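Side-chain contact in pyocin-S2 (PDB 4QKO), which is a bacteriocin that kills sensitive bacterial cells by breaking down their chromosomal DNA, here represented by its C-terminal HNH nuclease domain in complex with the immunity protein: residues B[51-56]-B[95-100]. Residues are numbered along the deposited sequence; the frame is centred on the assembly and turned at random.
Sequences DFREQF and RIKIEI
Lys-97 meets helix 49-62 through the guanidinium group of Arg-53, whose NH2 lies 4.5 Å from the lysine CD, with that methylene at the edge of the flat group. Arg-53 gets there fully stretched along its aliphatic chain, with CG anti to the backbone N (chi1 -178°). Arg-53 NH2 is 4.6 Å from Lys-97 NZ, and both form salt bridges to OE2 of Glu-31 of the immunity protein chain. Lys-97 NZ is also hydrogen-bonded to the carbonyl of Ala-83, and the lysine makes a cation-pi contact with Tyr-85.

One residue on, Ile-98 takes part through its backbone. A water lying in the guanidinium plane accepts from Arg-53 NH2 at 3.1 Å and donates to Ile-98 O at 2.7 Å, joining the helix to the chain just before strand 99-102. Glu-99 points away from the helix and is gripped side-on by Arg-95, each carboxylate oxygen using its syn lone pair.

Ile-100, on the strand, supplies most of the apolar contact. Its CG1 lies beside the backbone N (chi1 -68°), anti to the carbonyl carbon, and carries CD1 over one face of the Phe-56 ring, in a CH-pi contact 4.0 Å from the centroid and 17° off the ring normal. The same methyl meets Phe-52 CE2 obliquely at 4.3 Å. Phe-52 in turn packs edge-to-face against Phe-46.

The contact thus divides into a buried hydrophobic part, which seats strand 99-102, carrying the magnesium ligand His-101 directly after Ile-100, against helix 49-62, and a cationic part, where the shared carboxylate of the immunity protein would be expected to offset the like charges of Arg-53 and Lys-97.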
loop_
_atom_site.group_PDB
_atom_site.type_symbol
_atom_site.label_atom_id
_atom_site.label_comp_id
_atom_site.label_asym_id
_atom_site.label_seq_id
_atom_site.Cartn_x
_atom_site.Cartn_y
_atom_site.Cartn_z
ATOM N N ASP B 51 -1.354 -1.331 -16.381
ATOM C CA ASP B 51 0.010 -1.364 -16.821
ATOM C C ASP B 51 0.826 -0.130 -16.281
ATOM O O ASP B 51 1.960 -0.278 -15.807
ATOM C CB ASP B 51 -0.063 -1.409 -18.354
ATOM C CG ASP B 51 1.245 -1.578 -19.007
ATOM O OD1 ASP B 51 2.219 -1.906 -18.315
ATOM O OD2 ASP B 51 1.293 -1.406 -20.273
ATOM N N PHE B 52 0.301 1.080 -16.424
ATOM C CA PHE B 52 0.951 2.251 -15.919
ATOM C C PHE B 52 1.196 2.167 -14.403
ATOM O O PHE B 52 2.275 2.443 -13.944
ATOM C CB PHE B 52 0.110 3.460 -16.185
ATOM C CG PHE B 52 0.501 4.661 -15.387
ATOM C CD1 PHE B 52 1.666 5.316 -15.627
ATOM C CD2 PHE B 52 -0.344 5.150 -14.410
ATOM C CE1 PHE B 52 2.001 6.414 -14.912
ATOM C CE2 PHE B 52 -0.005 6.234 -13.653
ATOM C CZ PHE B 52 1.163 6.873 -13.899
ATOM N N ARG B 53 0.189 1.750 -13.678
ATOM C CA ARG B 53 0.219 1.718 -12.198
ATOM C C ARG B 53 1.281 0.754 -11.689
ATOM O O ARG B 53 2.045 1.053 -10.763
ATOM C CB ARG B 53 -1.176 1.344 -11.687
ATOM C CG ARG B 53 -1.361 1.316 -10.172
ATOM C CD ARG B 53 -2.766 0.788 -9.873
ATOM N NE ARG B 53 -2.965 0.510 -8.495
ATOM C CZ ARG B 53 -2.706 -0.667 -7.917
ATOM N NH1 ARG B 53 -2.222 -1.705 -8.624
ATOM N NH2 ARG B 53 -2.911 -0.801 -6.624
ATOM N N GLU B 54 1.330 -0.390 -12.324
ATOM C CA GLU B 54 2.343 -1.361 -12.060
ATOM C C GLU B 54 3.756 -0.809 -12.299
ATOM O O GLU B 54 4.592 -0.896 -11.442
ATOM C CB GLU B 54 2.157 -2.575 -12.932
ATOM C CG GLU B 54 1.100 -3.498 -12.447
ATOM C CD GLU B 54 0.938 -4.688 -13.402
ATOM O OE1 GLU B 54 1.843 -4.913 -14.282
ATOM O OE2 GLU B 54 -0.112 -5.360 -13.258
ATOM N N GLN B 55 4.007 -0.210 -13.449
ATOM C CA GLN B 55 5.315 0.392 -13.690
ATOM C C GLN B 55 5.625 1.541 -12.797
ATOM O O GLN B 55 6.759 1.710 -12.436
ATOM C CB GLN B 55 5.451 0.813 -15.153
ATOM C CG GLN B 55 5.558 -0.453 -16.014
ATOM C CD GLN B 55 5.635 -0.117 -17.510
ATOM O OE1 GLN B 55 6.397 0.766 -17.932
ATOM N NE2 GLN B 55 4.816 -0.809 -18.324
ATOM N N PHE B 56 4.617 2.314 -12.413
ATOM C CA PHE B 56 4.834 3.407 -11.501
ATOM C C PHE B 56 5.304 2.940 -10.108
ATOM O O PHE B 56 6.325 3.421 -9.588
ATOM C CB PHE B 56 3.551 4.205 -11.388
ATOM C CG PHE B 56 3.616 5.294 -10.391
ATOM C CD1 PHE B 56 3.346 5.050 -9.064
ATOM C CD2 PHE B 56 3.932 6.553 -10.781
ATOM C CE1 PHE B 56 3.475 6.068 -8.152
ATOM C CE2 PHE B 56 4.049 7.587 -9.881
ATOM C CZ PHE B 56 3.806 7.342 -8.542
ATOM N N ARG B 95 -11.334 0.802 0.712
ATOM C CA ARG B 95 -10.155 1.348 0.028
ATOM C C ARG B 95 -8.991 1.605 0.990
ATOM O O ARG B 95 -9.142 2.425 1.885
ATOM C CB ARG B 95 -10.554 2.635 -0.695
ATOM C CG ARG B 95 -11.573 2.327 -1.801
ATOM C CD ARG B 95 -12.493 3.524 -2.092
ATOM N NE ARG B 95 -11.763 4.612 -2.697
ATOM C CZ ARG B 95 -12.258 5.822 -2.895
ATOM N NH1 ARG B 95 -13.507 6.118 -2.525
ATOM N NH2 ARG B 95 -11.511 6.736 -3.467
ATOM N N ILE B 96 -7.931 0.788 0.863
ATOM C CA ILE B 96 -6.871 0.733 1.805
ATOM C C ILE B 96 -5.477 0.998 1.181
ATOM O O ILE B 96 -4.516 0.907 1.862
ATOM C CB ILE B 96 -6.929 -0.595 2.670
ATOM C CG1 ILE B 96 -6.725 -1.840 1.815
ATOM C CG2 ILE B 96 -8.309 -0.700 3.335
ATOM C CD1 ILE B 96 -6.560 -3.104 2.632
ATOM N N LYS B 97 -5.422 1.404 -0.084
ATOM C CA LYS B 97 -4.169 1.648 -0.805
ATOM C C LYS B 97 -4.128 3.067 -1.371
ATOM O O LYS B 97 -5.178 3.703 -1.574
ATOM C CB LYS B 97 -3.994 0.622 -1.918
ATOM C CG LYS B 97 -3.442 -0.628 -1.318
ATOM C CD LYS B 97 -3.514 -1.749 -2.271
ATOM C CE LYS B 97 -2.661 -2.901 -1.780
ATOM N NZ LYS B 97 -1.738 -3.266 -2.872
ATOM N N ILE B 98 -2.924 3.579 -1.534
ATOM C CA ILE B 98 -2.695 4.820 -2.228
ATOM C C ILE B 98 -3.312 4.729 -3.647
ATOM O O ILE B 98 -3.149 3.700 -4.410
ATOM C CB ILE B 98 -1.211 5.149 -2.348
ATOM C CG1 ILE B 98 -0.526 5.542 -0.999
ATOM C CG2 ILE B 98 -0.983 6.269 -3.315
ATOM C CD1 ILE B 98 -0.952 6.889 -0.411
ATOM N N GLU B 99 -3.990 5.810 -4.016
ATOM C CA GLU B 99 -4.618 5.941 -5.330
ATOM C C GLU B 99 -4.008 7.086 -6.127
ATOM O O GLU B 99 -3.639 8.089 -5.589
ATOM C CB GLU B 99 -6.148 6.139 -5.208
ATOM C CG GLU B 99 -6.832 4.961 -4.495
ATOM C CD GLU B 99 -8.295 5.225 -4.044
ATOM O OE1 GLU B 99 -8.818 6.337 -4.276
ATOM O OE2 GLU B 99 -8.927 4.320 -3.432
ATOM N N ILE B 100 -3.959 6.937 -7.451
ATOM C CA ILE B 100 -3.508 8.000 -8.354
ATOM C C ILE B 100 -4.715 8.606 -9.057
ATOM O O ILE B 100 -5.472 7.854 -9.699
ATOM C CB ILE B 100 -2.522 7.400 -9.360
ATOM C CG1 ILE B 100 -1.268 7.010 -8.599
ATOM C CG2 ILE B 100 -2.117 8.396 -10.434
ATOM C CD1 ILE B 100 -0.260 6.226 -9.395
HETATM O O HOH W 1 -4.478 1.626 -5.510
#